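Local atomic coordinates of NADP-dependent alcohol dehydrogenase (Entamoeba histolytica, PDB entry 2OUI), a protein that probably catalyses the NADP-dependent, zinc-assisted interconversion of alcohols with aldehydes or ketones, working as a tetramer of the medium-chain dehydrogenase family. Residues 171-176 against 237-242; 179-184 against 208-213; 193-198 against 214-219; 201-206 against 343-348. The protein carries 1 engineered substitution. All coordinates share one frame; numbering follows the deposited sequence.

Interaction 1. Residues 171-176 against 237-242. With EDO (1,2-ethanediol), chain J.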
loop_
_atom_site.group_PDB
_atom_site.type_symbol
_atom_site.label_atom_id
_atom_site.label_comp_id
_atom_site.label_asym_id
_atom_site.label_seq_id
_atom_site.Cartn_x
_atom_site.Cartn_y
_atom_site.Cartn_z
ATOM N N CYS A 171 -18.492 -1.316 -10.502
ATOM C CA CYS A 171 -19.012 -1.553 -11.859
ATOM C C CYS A 171 -17.941 -2.261 -12.683
ATOM O O CYS A 171 -16.798 -1.824 -12.699
ATOM C CB CYS A 171 -19.370 -0.240 -12.547
ATOM S SG CYS A 171 -20.061 -0.483 -14.203
ATOM N N VAL A 172 -18.314 -3.358 -13.337
ATOM C CA VAL A 172 -17.447 -4.003 -14.334
ATOM C C VAL A 172 -17.998 -3.673 -15.717
ATOM O O VAL A 172 -19.161 -3.988 -16.012
ATOM C CB VAL A 172 -17.452 -5.543 -14.157
ATOM C CG1 VAL A 172 -16.605 -6.187 -15.253
ATOM C CG2 VAL A 172 -16.931 -5.915 -12.770
ATOM N N ILE A 173 -17.195 -3.002 -16.544
ATOM C CA ILE A 173 -17.643 -2.648 -17.901
ATOM C C ILE A 173 -17.020 -3.631 -18.884
ATOM O O ILE A 173 -15.800 -3.647 -19.072
ATOM C CB ILE A 173 -17.261 -1.200 -18.292
ATOM C CG1 ILE A 173 -17.773 -0.218 -17.243
ATOM C CG2 ILE A 173 -17.827 -0.859 -19.669
ATOM C CD1 ILE A 173 -17.233 1.205 -17.388
ATOM N N GLY A 174 -17.869 -4.471 -19.470
ATOM C CA GLY A 174 -17.450 -5.431 -20.467
ATOM C C GLY A 174 -17.484 -6.776 -19.805
ATOM O O GLY A 174 -16.747 -7.024 -18.852
ATOM N N ILE A 175 -18.362 -7.642 -20.288
ATOM C CA ILE A 175 -18.625 -8.935 -19.672
ATOM C C ILE A 175 -18.354 -10.120 -20.622
ATOM O O ILE A 175 -19.151 -11.033 -20.680
ATOM C CB ILE A 175 -20.089 -8.988 -19.131
ATOM C CG1 ILE A 175 -20.375 -7.796 -18.211
ATOM C CG2 ILE A 175 -20.356 -10.257 -18.356
ATOM C CD1 ILE A 175 -19.501 -7.760 -16.963
ATOM N N GLY A 176 -17.257 -10.081 -21.373
ATOM C CA GLY A 176 -16.804 -11.290 -22.046
ATOM C C GLY A 176 -16.233 -12.196 -20.961
ATOM O O GLY A 176 -16.400 -11.940 -19.773
ATOM N N ASP A 237 -18.077 3.055 -6.284
ATOM C CA ASP A 237 -16.801 3.195 -5.561
ATOM C C ASP A 237 -15.592 2.905 -6.433
ATOM O O ASP A 237 -14.591 3.630 -6.357
ATOM C CB ASP A 237 -16.774 2.266 -4.339
ATOM C CG ASP A 237 -17.840 2.618 -3.324
ATOM O OD1 ASP A 237 -17.936 3.802 -2.942
ATOM O OD2 ASP A 237 -18.617 1.734 -2.920
ATOM N N LYS A 238 -15.666 1.817 -7.209
ATOM C CA LYS A 238 -14.537 1.326 -8.018
ATOM C C LYS A 238 -15.086 0.820 -9.363
ATOM O O LYS A 238 -16.241 0.400 -9.451
ATOM C CB LYS A 238 -13.843 0.160 -7.308
ATOM C CG LYS A 238 -13.374 0.447 -5.847
ATOM C CD LYS A 238 -12.237 1.489 -5.740
ATOM C CE LYS A 238 -12.194 2.122 -4.337
ATOM N NZ LYS A 238 -12.035 1.111 -3.268
ATOM N N VAL A 239 -14.246 0.843 -10.392
ATOM C CA VAL A 239 -14.653 0.418 -11.736
ATOM C C VAL A 239 -13.562 -0.486 -12.336
ATOM O O VAL A 239 -12.368 -0.168 -12.255
ATOM C CB VAL A 239 -14.898 1.633 -12.688
ATOM C CG1 VAL A 239 -15.188 1.149 -14.114
ATOM C CG2 VAL A 239 -16.038 2.515 -12.191
ATOM N N VAL A 240 -13.982 -1.619 -12.918
ATOM C CA VAL A 240 -13.084 -2.481 -13.705
ATOM C C VAL A 240 -13.504 -2.348 -15.165
ATOM O O VAL A 240 -14.699 -2.363 -15.490
ATOM C CB VAL A 240 -13.199 -3.983 -13.295
ATOM C CG1 VAL A 240 -12.254 -4.823 -14.148
ATOM C CG2 VAL A 240 -12.908 -4.189 -11.796
ATOM N N ILE A 241 -12.525 -2.158 -16.048
ATOM C CA ILE A 241 -12.799 -2.107 -17.475
ATOM C C ILE A 241 -12.215 -3.377 -18.062
ATOM O O ILE A 241 -11.012 -3.635 -17.945
ATOM C CB ILE A 241 -12.170 -0.885 -18.175
ATOM C CG1 ILE A 241 -12.739 0.420 -17.610
ATOM C CG2 ILE A 241 -12.445 -0.975 -19.662
ATOM C CD1 ILE A 241 -12.081 1.669 -18.172
ATOM N N ALA A 242 -13.089 -4.201 -18.635
ATOM C CA ALA A 242 -12.693 -5.497 -19.165
ATOM C C ALA A 242 -13.176 -5.705 -20.593
ATOM O O ALA A 242 -13.181 -6.827 -21.105
ATOM C CB ALA A 242 -13.178 -6.615 -18.251
HETATM C C1 EDO J . -21.118 -8.891 -23.574
HETATM O O1 EDO J . -21.960 -7.779 -23.897
HETATM C C2 EDO J . -19.702 -8.381 -23.352
HETATM O O2 EDO J . -19.753 -7.053 -22.797
#
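C171, V172 and I173 run parallel to V239, V240 and I241, with strand axes 4.7 Å apart at closest approach and 18° off exact alignment. Backbone hydrogen bonds zigzag between them: C171 N to K238 O, V240 N to C171 O, I173 N to V240 O at 2.8 Å, and A242 N to I173 O, the last carrying the ladder just past the strand ends. Side chains alternate across the sheet. C171, I173, V239 and I241 share one face, where I173 CD1 reaches back diagonally to V239 CG1 at 3.9 Å; its chi1 of -54° puts CG1 beside the backbone N and so directs the branch that way. Helix 248-255 covers this side, through M255 and A252. V172 and V240 occupy the other face, both against S182 of helix 177-188. This pairing of the first and fourth strands lies at the middle of the Rossmann sheet, where its two halves meet, and G174 and G176 belong to a GxGxxG-like turn consistent with dinucleotide binding. G174, at phi 107°, has backbone angles suited to glycine, and a CB there would run into A242 C. A242 CB lies 3.6 Å from G174 O, a buried acceptor with no partner in the model. I175 N gives a nearly straight 2.9 Å bond to O2 of an ethanediol, probably a crystallisation additive, which also bonds to S199 N and R200 N.

Interaction 2. Residues 179-184 against 208-213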
loop_
_atom_site.group_PDB
_atom_site.type_symbol
_atom_site.label_atom_id
_atom_site.label_comp_id
_atom_site.label_asym_id
_atom_site.label_seq_id
_atom_site.Cartn_x
_atom_site.Cartn_y
_atom_site.Cartn_z
ATOM N N GLY A 179 -14.232 -10.174 -18.371
ATOM C CA GLY A 179 -15.132 -9.390 -17.499
ATOM C C GLY A 179 -15.903 -10.231 -16.494
ATOM O O GLY A 179 -16.164 -9.800 -15.360
ATOM N N LEU A 180 -16.347 -11.405 -16.927
ATOM C CA LEU A 180 -17.044 -12.327 -16.023
ATOM C C LEU A 180 -16.120 -12.701 -14.876
ATOM O O LEU A 180 -16.561 -12.838 -13.723
ATOM C CB LEU A 180 -17.517 -13.576 -16.778
ATOM C CG LEU A 180 -18.675 -13.401 -17.773
ATOM C CD1 LEU A 180 -18.941 -14.707 -18.542
ATOM C CD2 LEU A 180 -19.914 -12.996 -17.020
ATOM N N MET A 181 -14.836 -12.874 -15.193
ATOM C CA MET A 181 -13.857 -13.199 -14.165
ATOM C C MET A 181 -13.542 -11.979 -13.310
ATOM O O MET A 181 -13.194 -12.131 -12.151
ATOM C CB MET A 181 -12.599 -13.873 -14.731
ATOM C CG MET A 181 -12.847 -15.341 -15.190
ATOM S SD MET A 181 -13.345 -16.355 -13.764
ATOM C CE MET A 181 -15.124 -16.531 -13.937
ATOM N N SER A 182 -13.721 -10.773 -13.874
ATOM C CA SER A 182 -13.603 -9.533 -13.067
ATOM C C SER A 182 -14.779 -9.378 -12.093
ATOM O O SER A 182 -14.603 -8.856 -10.984
ATOM C CB SER A 182 -13.540 -8.292 -13.956
ATOM O OG SER A 182 -12.302 -8.225 -14.655
ATOM N N VAL A 183 -15.977 -9.786 -12.523
ATOM C CA VAL A 183 -17.101 -9.919 -11.626
ATOM C C VAL A 183 -16.789 -10.917 -10.527
ATOM O O VAL A 183 -17.014 -10.637 -9.344
ATOM C CB VAL A 183 -18.421 -10.286 -12.372
ATOM C CG1 VAL A 183 -19.547 -10.588 -11.369
ATOM C CG2 VAL A 183 -18.859 -9.128 -13.302
ATOM N N ALA A 184 -16.316 -12.100 -10.909
ATOM C CA ALA A 184 -15.983 -13.112 -9.898
ATOM C C ALA A 184 -14.853 -12.608 -8.965
ATOM O O ALA A 184 -14.941 -12.775 -7.746
ATOM C CB ALA A 184 -15.641 -14.462 -10.558
ATOM N N LEU A 208 -24.624 -12.708 -13.382
ATOM C CA LEU A 208 -25.434 -12.881 -12.175
ATOM C C LEU A 208 -25.032 -14.145 -11.404
ATOM O O LEU A 208 -25.150 -14.197 -10.182
ATOM C CB LEU A 208 -26.943 -12.886 -12.488
ATOM C CG LEU A 208 -27.545 -11.546 -12.926
ATOM C CD1 LEU A 208 -29.056 -11.669 -13.247
ATOM C CD2 LEU A 208 -27.335 -10.508 -11.864
ATOM N N GLU A 209 -24.535 -15.160 -12.099
ATOM C CA GLU A 209 -24.093 -16.368 -11.388
ATOM C C GLU A 209 -22.743 -16.213 -10.689
ATOM O O GLU A 209 -22.401 -17.009 -9.823
ATOM C CB GLU A 209 -24.079 -17.589 -12.318
ATOM C CG GLU A 209 -25.461 -17.956 -12.830
ATOM C CD GLU A 209 -25.506 -19.300 -13.566
ATOM O OE1 GLU A 209 -24.483 -20.023 -13.591
ATOM O OE2 GLU A 209 -26.582 -19.638 -14.115
ATOM N N TYR A 210 -21.980 -15.182 -11.049
ATOM C CA TYR A 210 -20.637 -15.004 -10.494
ATOM C C TYR A 210 -20.569 -13.905 -9.435
ATOM O O TYR A 210 -19.474 -13.526 -8.983
ATOM C CB TYR A 210 -19.671 -14.679 -11.618
ATOM C CG TYR A 210 -19.104 -15.908 -12.319
ATOM C CD1 TYR A 210 -18.406 -16.891 -11.604
ATOM C CD2 TYR A 210 -19.179 -16.022 -13.703
ATOM C CE1 TYR A 210 -17.851 -18.016 -12.267
ATOM C CE2 TYR A 210 -18.626 -17.106 -14.378
ATOM C CZ TYR A 210 -17.972 -18.096 -13.671
ATOM O OH TYR A 210 -17.435 -19.124 -14.394
ATOM N N GLY A 211 -21.733 -13.357 -9.099
ATOM C CA GLY A 211 -21.822 -12.354 -8.053
ATOM C C GLY A 211 -22.259 -10.971 -8.494
ATOM O O GLY A 211 -22.382 -10.087 -7.643
ATOM N N ALA A 212 -22.501 -10.758 -9.791
ATOM C CA ALA A 212 -23.162 -9.483 -10.205
ATOM C C ALA A 212 -24.518 -9.349 -9.529
ATOM O O ALA A 212 -25.232 -10.333 -9.344
ATOM C CB ALA A 212 -23.376 -9.404 -11.717
ATOM N N THR A 213 -24.917 -8.111 -9.222
ATOM C CA THR A 213 -26.243 -7.878 -8.664
ATOM C C THR A 213 -27.146 -7.102 -9.610
ATOM O O THR A 213 -28.376 -7.158 -9.478
ATOM C CB THR A 213 -26.174 -7.099 -7.310
ATOM O OG1 THR A 213 -25.443 -5.891 -7.507
ATOM C CG2 THR A 213 -25.439 -7.894 -6.249
#
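M181 sets its methyl group on the face of the Y210 ring: CE lies 3.6 Å from the ring centroid, 24° off the normal, a CH-pi contact displaced toward the phenol end, where CE comes within 3.3 Å of CZ. SD stands farther above the same ring, 5.3 Å from the centroid, so the Met-aromatic contact is led by the methyl. M181 leaves its helix pointing away from Y210 and comes back through bends at chi2 (-62°) and again at chi3. A184 CB approaches the ring obliquely, 3.8 Å from CD1. Beside Y210 CB, V183 CG1 packs against the backbone, 3.4 Å from A212 N and 4.0 Å from A212 CB. Here G211, with positive phi, closes helix 201-209 in a Schellman motif, and its carbonyl takes a hydrogen bond from K313 of a second subunit. The contact thus lays helix 177-188, which follows the glycine-rich turn of the Rossmann domain, against the end of the next helix. Between the two segments the attraction is dispersive and CH-pi, with no hydrogen bond, while Y210 OH finds its polar partner outside, at D315 O, which would help fix the ring's position under the methyl.

Interaction 3. Residues 193-198 against 214-219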
loop_
_atom_site.group_PDB
_atom_site.type_symbol
_atom_site.label_atom_id
_atom_site.label_comp_id
_atom_site.label_asym_id
_atom_site.label_seq_id
_atom_site.Cartn_x
_atom_site.Cartn_y
_atom_site.Cartn_z
ATOM N N ARG A 193 -22.609 -4.506 -3.893
ATOM C CA ARG A 193 -23.361 -4.327 -5.123
ATOM C C ARG A 193 -22.374 -4.321 -6.290
ATOM O O ARG A 193 -21.348 -3.619 -6.253
ATOM C CB ARG A 193 -24.144 -3.012 -5.052
ATOM C CG ARG A 193 -25.062 -2.788 -6.216
ATOM C CD ARG A 193 -26.063 -1.674 -5.899
ATOM N NE ARG A 193 -27.183 -1.708 -6.827
ATOM C CZ ARG A 193 -28.061 -0.726 -6.967
ATOM N NH1 ARG A 193 -27.951 0.384 -6.228
ATOM N NH2 ARG A 193 -29.049 -0.852 -7.845
ATOM N N ILE A 194 -22.651 -5.140 -7.318
ATOM C CA ILE A 194 -21.795 -5.169 -8.506
ATOM C C ILE A 194 -22.643 -4.954 -9.762
ATOM O O ILE A 194 -23.518 -5.775 -10.065
ATOM C CB ILE A 194 -20.970 -6.511 -8.640
ATOM C CG1 ILE A 194 -20.030 -6.708 -7.452
ATOM C CG2 ILE A 194 -20.129 -6.499 -9.902
ATOM C CD1 ILE A 194 -19.480 -8.157 -7.347
ATOM N N PHE A 195 -22.417 -3.830 -10.456
ATOM C CA PHE A 195 -23.056 -3.571 -11.754
ATOM C C PHE A 195 -22.191 -4.207 -12.827
ATOM O O PHE A 195 -20.976 -4.062 -12.793
ATOM C CB PHE A 195 -23.118 -2.073 -12.044
ATOM C CG PHE A 195 -23.973 -1.303 -11.075
ATOM C CD1 PHE A 195 -23.418 -0.743 -9.928
ATOM C CD2 PHE A 195 -25.320 -1.144 -11.323
ATOM C CE1 PHE A 195 -24.239 -0.033 -9.032
ATOM C CE2 PHE A 195 -26.143 -0.433 -10.440
ATOM C CZ PHE A 195 -25.584 0.131 -9.291
ATOM N N ALA A 196 -22.821 -4.882 -13.775
ATOM C CA ALA A 196 -22.104 -5.542 -14.882
ATOM C C ALA A 196 -22.678 -4.968 -16.177
ATOM O O ALA A 196 -23.847 -5.179 -16.498
ATOM C CB ALA A 196 -22.312 -7.061 -14.818
ATOM N N VAL A 197 -21.853 -4.224 -16.904
ATOM C CA VAL A 197 -22.283 -3.579 -18.126
ATOM C C VAL A 197 -21.976 -4.518 -19.291
ATOM O O VAL A 197 -20.810 -4.779 -19.616
ATOM C CB VAL A 197 -21.561 -2.232 -18.324
ATOM C CG1 VAL A 197 -21.970 -1.594 -19.648
ATOM C CG2 VAL A 197 -21.848 -1.297 -17.132
ATOM N N GLY A 198 -23.029 -5.046 -19.894
ATOM C CA GLY A 198 -22.877 -5.905 -21.070
ATOM C C GLY A 198 -24.208 -5.977 -21.788
ATOM O O GLY A 198 -25.242 -5.523 -21.272
ATOM N N ASP A 214 -26.540 -6.361 -10.549
ATOM C CA ASP A 214 -27.277 -5.423 -11.408
ATOM C C ASP A 214 -26.698 -5.456 -12.821
ATOM O O ASP A 214 -25.620 -4.921 -13.048
ATOM C CB ASP A 214 -27.160 -3.978 -10.894
ATOM C CG ASP A 214 -27.818 -3.771 -9.543
ATOM O OD1 ASP A 214 -27.171 -4.126 -8.526
ATOM O OD2 ASP A 214 -28.958 -3.239 -9.499
ATOM N N ILE A 215 -27.424 -6.057 -13.763
ATOM C CA ILE A 215 -27.018 -6.005 -15.171
ATOM C C ILE A 215 -27.401 -4.658 -15.765
ATOM O O ILE A 215 -28.544 -4.241 -15.673
ATOM C CB ILE A 215 -27.708 -7.117 -16.012
ATOM C CG1 ILE A 215 -27.309 -8.509 -15.499
ATOM C CG2 ILE A 215 -27.371 -6.950 -17.501
ATOM C CD1 ILE A 215 -25.807 -8.730 -15.421
ATOM N N ILE A 216 -26.434 -3.991 -16.378
ATOM C CA ILE A 216 -26.693 -2.723 -17.057
ATOM C C ILE A 216 -26.537 -2.932 -18.569
ATOM O O ILE A 216 -25.434 -3.147 -19.074
ATOM C CB ILE A 216 -25.752 -1.638 -16.530
ATOM C CG1 ILE A 216 -25.954 -1.445 -15.008
ATOM C CG2 ILE A 216 -25.975 -0.312 -17.254
ATOM C CD1 ILE A 216 -27.303 -0.849 -14.613
ATOM N N ASN A 217 -27.673 -2.912 -19.256
ATOM C CA ASN A 217 -27.734 -3.136 -20.685
ATOM C C ASN A 217 -27.976 -1.798 -21.376
ATOM O O ASN A 217 -28.967 -1.148 -21.109
ATOM C CB ASN A 217 -28.869 -4.113 -20.994
ATOM C CG ASN A 217 -28.830 -4.605 -22.429
ATOM O OD1 ASN A 217 -28.799 -3.802 -23.354
ATOM N ND2 ASN A 217 -28.820 -5.925 -22.616
ATOM N N TYR A 218 -27.079 -1.407 -22.285
ATOM C CA TYR A 218 -27.215 -0.119 -23.006
ATOM C C TYR A 218 -28.532 0.085 -23.751
ATOM O O TYR A 218 -28.927 1.229 -24.016
ATOM C CB TYR A 218 -26.040 0.083 -23.971
ATOM C CG TYR A 218 -26.238 -0.618 -25.287
ATOM C CD1 TYR A 218 -26.855 0.041 -26.356
ATOM C CD2 TYR A 218 -25.823 -1.943 -25.466
ATOM C CE1 TYR A 218 -27.054 -0.600 -27.574
ATOM C CE2 TYR A 218 -26.013 -2.598 -26.693
ATOM C CZ TYR A 218 -26.630 -1.912 -27.733
ATOM O OH TYR A 218 -26.836 -2.517 -28.943
ATOM N N LYS A 219 -29.223 -1.005 -24.100
ATOM C CA LYS A 219 -30.504 -0.878 -24.803
ATOM C C LYS A 219 -31.551 -0.231 -23.908
ATOM O O LYS A 219 -32.576 0.248 -24.374
ATOM C CB LYS A 219 -30.978 -2.231 -25.325
ATOM C CG LYS A 219 -29.996 -2.873 -26.274
ATOM C CD LYS A 219 -30.332 -4.326 -26.523
ATOM C CE LYS A 219 -29.072 -5.138 -26.748
ATOM N NZ LYS A 219 -29.375 -6.442 -27.380
#
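R193 and D214 close one end of a beta-alpha-beta unit, strand 194-197, helix 201-209 and strand 214-216, in which strand 214-216 is an outermost strand of the Rossmann sheet within the chain. This is the tight end. R193 grips the carboxylate side-on, NE to OD1 at 3.0 Å and NH2 to OD2 at 2.9 Å. Both oxygens lie almost in the guanidinium plane, yet the nitrogens come from about 50° above the carboxylate plane, so the salt bridge is twisted rather than flat. With CG anti to the backbone N (chi1 -174°) and the rest of the chain extended, R193 runs past F195, whose CZ sits over the centre of the guanidinium. F195 CD2 packs on D214 CB at 3.4 Å and on I216 CG1, and R193 NH1 has a further partner in A230 O. On the other face I215 CD1 rests on A196 CB, covered by C204 and A207 of helix 201-209. Of the backbone hydrogen bonds in this parallel pairing, the inner two (A196 N to D214 O, I216 N to A196 O) are shorter and straighter than D214 N to I194 O and G198 N to I216 O. The loose side begins at G198 and N217, whose CA atoms are 5.6 Å apart. Past the strand, Y218 and K219 are exposed, and N217 forms an Asx turn, its OD1 accepting K219 N at 2.9 Å on a lone pair.

Interaction 4. Residues 201-206 against 343-348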
loop_
_atom_site.group_PDB
_atom_site.type_symbol
_atom_site.label_atom_id
_atom_site.label_comp_id
_atom_site.label_asym_id
_atom_site.label_seq_id
_atom_site.Cartn_x
_atom_site.Cartn_y
_atom_site.Cartn_z
ATOM N N LYS A 201 -26.707 -11.463 -24.308
ATOM C CA LYS A 201 -27.613 -12.015 -23.298
ATOM C C LYS A 201 -26.964 -13.066 -22.411
ATOM O O LYS A 201 -27.058 -12.990 -21.190
ATOM C CB LYS A 201 -28.881 -12.594 -23.938
ATOM C CG LYS A 201 -29.821 -13.253 -22.931
ATOM C CD LYS A 201 -31.113 -13.667 -23.583
ATOM C CE LYS A 201 -32.069 -14.271 -22.574
ATOM N NZ LYS A 201 -31.500 -15.477 -21.880
ATOM N N HIS A 202 -26.323 -14.060 -23.022
ATOM C CA HIS A 202 -25.806 -15.169 -22.227
ATOM C C HIS A 202 -24.734 -14.694 -21.242
ATOM O O HIS A 202 -24.683 -15.152 -20.087
ATOM C CB HIS A 202 -25.285 -16.325 -23.098
ATOM C CG HIS A 202 -24.931 -17.549 -22.303
ATOM N ND1 HIS A 202 -25.848 -18.222 -21.523
ATOM C CD2 HIS A 202 -23.753 -18.203 -22.142
ATOM C CE1 HIS A 202 -25.256 -19.238 -20.920
ATOM N NE2 HIS A 202 -23.984 -19.248 -21.279
ATOM N N CYS A 203 -23.914 -13.743 -21.684
ATOM C CA CYS A 203 -22.905 -13.134 -20.803
ATOM C C CYS A 203 -23.524 -12.470 -19.584
ATOM O O CYS A 203 -23.020 -12.634 -18.467
ATOM C CB CYS A 203 -22.051 -12.126 -21.565
ATOM S SG CYS A 203 -20.880 -12.972 -22.681
ATOM N N CYS A 204 -24.596 -11.713 -19.812
ATOM C CA CYS A 204 -25.360 -11.082 -18.732
ATOM C C CYS A 204 -25.909 -12.095 -17.731
ATOM O O CYS A 204 -25.785 -11.919 -16.520
ATOM C CB CYS A 204 -26.513 -10.263 -19.326
ATOM S SG CYS A 204 -25.952 -8.823 -20.337
ATOM N N ASP A 205 -26.518 -13.162 -18.236
ATOM C CA ASP A 205 -27.105 -14.161 -17.364
ATOM C C ASP A 205 -25.998 -14.780 -16.493
ATOM O O ASP A 205 -26.161 -14.928 -15.284
ATOM C CB ASP A 205 -27.784 -15.255 -18.197
ATOM C CG ASP A 205 -29.050 -14.767 -18.899
ATOM O OD1 ASP A 205 -29.710 -13.813 -18.401
ATOM O OD2 ASP A 205 -29.373 -15.352 -19.954
ATOM N N ILE A 206 -24.873 -15.110 -17.119
ATOM C CA ILE A 206 -23.735 -15.719 -16.397
ATOM C C ILE A 206 -23.110 -14.767 -15.366
ATOM O O ILE A 206 -22.648 -15.214 -14.297
ATOM C CB ILE A 206 -22.671 -16.304 -17.364
ATOM C CG1 ILE A 206 -23.263 -17.452 -18.204
ATOM C CG2 ILE A 206 -21.410 -16.797 -16.598
ATOM C CD1 ILE A 206 -23.810 -18.647 -17.386
ATOM N N ASP A 343 -24.065 -17.220 -28.786
ATOM C CA ASP A 343 -23.775 -18.438 -28.057
ATOM C C ASP A 343 -22.447 -18.424 -27.269
ATOM O O ASP A 343 -22.251 -19.236 -26.361
ATOM C CB ASP A 343 -23.657 -19.524 -29.154
ATOM C CG ASP A 343 -24.036 -20.917 -28.676
ATOM O OD1 ASP A 343 -23.638 -21.322 -27.555
ATOM O OD2 ASP A 343 -24.719 -21.628 -29.450
ATOM N N LEU A 344 -21.551 -17.500 -27.620
ATOM C CA LEU A 344 -20.138 -17.610 -27.261
ATOM C C LEU A 344 -19.764 -16.922 -25.957
ATOM O O LEU A 344 -20.170 -15.792 -25.703
ATOM C CB LEU A 344 -19.258 -17.043 -28.392
ATOM C CG LEU A 344 -17.736 -16.956 -28.139
ATOM C CD1 LEU A 344 -17.130 -18.320 -28.307
ATOM C CD2 LEU A 344 -17.054 -15.983 -29.077
ATOM N N ILE A 345 -18.990 -17.638 -25.139
ATOM C CA ILE A 345 -18.145 -17.025 -24.112
ATOM C C ILE A 345 -16.713 -17.492 -24.424
ATOM O O ILE A 345 -15.910 -16.727 -24.942
ATOM C CB ILE A 345 -18.588 -17.383 -22.657
ATOM C CG1 ILE A 345 -20.034 -16.902 -22.418
ATOM C CG2 ILE A 345 -17.589 -16.786 -21.632
ATOM C CD1 ILE A 345 -20.636 -17.320 -21.078
ATOM N N LYS A 346 -16.415 -18.772 -24.199
ATOM C CA LYS A 346 -15.052 -19.253 -24.420
ATOM C C LYS A 346 -15.073 -20.683 -24.984
ATOM O O LYS A 346 -15.734 -21.544 -24.427
ATOM C CB LYS A 346 -14.313 -19.192 -23.078
ATOM C CG LYS A 346 -12.832 -19.270 -23.145
ATOM C CD LYS A 346 -12.200 -17.979 -23.607
ATOM C CE LYS A 346 -10.699 -18.171 -23.528
ATOM N NZ LYS A 346 -9.940 -16.968 -23.968
ATOM N N PRO A 347 -14.404 -20.921 -26.128
ATOM C CA PRO A 347 -14.226 -22.289 -26.610
ATOM C C PRO A 347 -12.992 -22.940 -25.994
ATOM O O PRO A 347 -12.050 -22.254 -25.565
ATOM C CB PRO A 347 -14.003 -22.117 -28.116
ATOM C CG PRO A 347 -14.012 -20.609 -28.384
ATOM C CD PRO A 347 -13.795 -19.944 -27.051
ATOM N N VAL A 348 -13.018 -24.260 -25.919
ATOM C CA VAL A 348 -11.845 -25.022 -25.513
ATOM C C VAL A 348 -11.641 -26.185 -26.461
ATOM O O VAL A 348 -12.595 -26.753 -26.995
ATOM C CB VAL A 348 -11.895 -25.563 -24.059
ATOM C CG1 VAL A 348 -11.707 -24.452 -23.074
ATOM C CG2 VAL A 348 -13.178 -26.335 -23.784
#
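H202 meets I345 through the carbon side of its imidazole: CD2 touches I345 CD1 at 3.4 Å, the methyl approaching the ring obliquely, with NE2 rather farther from the same methyl. Over one face of the ring lies I206 CG1, from one turn further along the same helix, 3.6 Å above the plane and shifted toward the rim. A chi1 of -172° holds the imidazole of H202 beside the carbonyl carbon, and its side chain crosses that of I345 at about a right angle. I345 carries the contact. Its CD1 also packs on I206 CG1 at 3.9 Å, while CG1 lies 4.0 Å from C203 SG, so three residues of one helical face receive a single isoleucine. P177 and L180 of helix 177-188 touch it as well, placing it between two helices. Polar groups are served from outside: L344 O accepts from R200 NH2, and I345 N donates to T321 OG1. K201 and D205 face elsewhere and pair within the helix, NZ to OD2 at 2.9 Å on the syn lone pair. Immediately after I345 the chain enters strand 346-350, which runs parallel to strand 320-325 and antiparallel to strand 27-34, and K346 forms a salt bridge with E60, next in sequence to the zinc ligand H59. The arrangement is that of the boundary between the two domains of a medium-chain dehydrogenase, where the second helix of the Rossmann unit meets the chain returning to the catalytic domain.

Overall arrangement
Interactions 1 and 3 belong to one parallel sheet, their centres 9 Å apart, separated by the pairing of strand 170-173 with strand 194-197, V172 N to F195 O and V197 N to V172 O. Interaction 2 lies on one face of that sheet: A242 CB packs on G179 CA, and I194 O accepts T213 N where interactions 2 and 3 join. L180 connects interaction 2 with interaction 4, centres 12 Å apart, touching C203, I206 and I345. Around I175 and G198 the contacts border the glycine-rich turn, probably the cofactor site. The catalytic zinc, held by C37, H59 and D150, is about 12 Å from the A242 and M181 side chains.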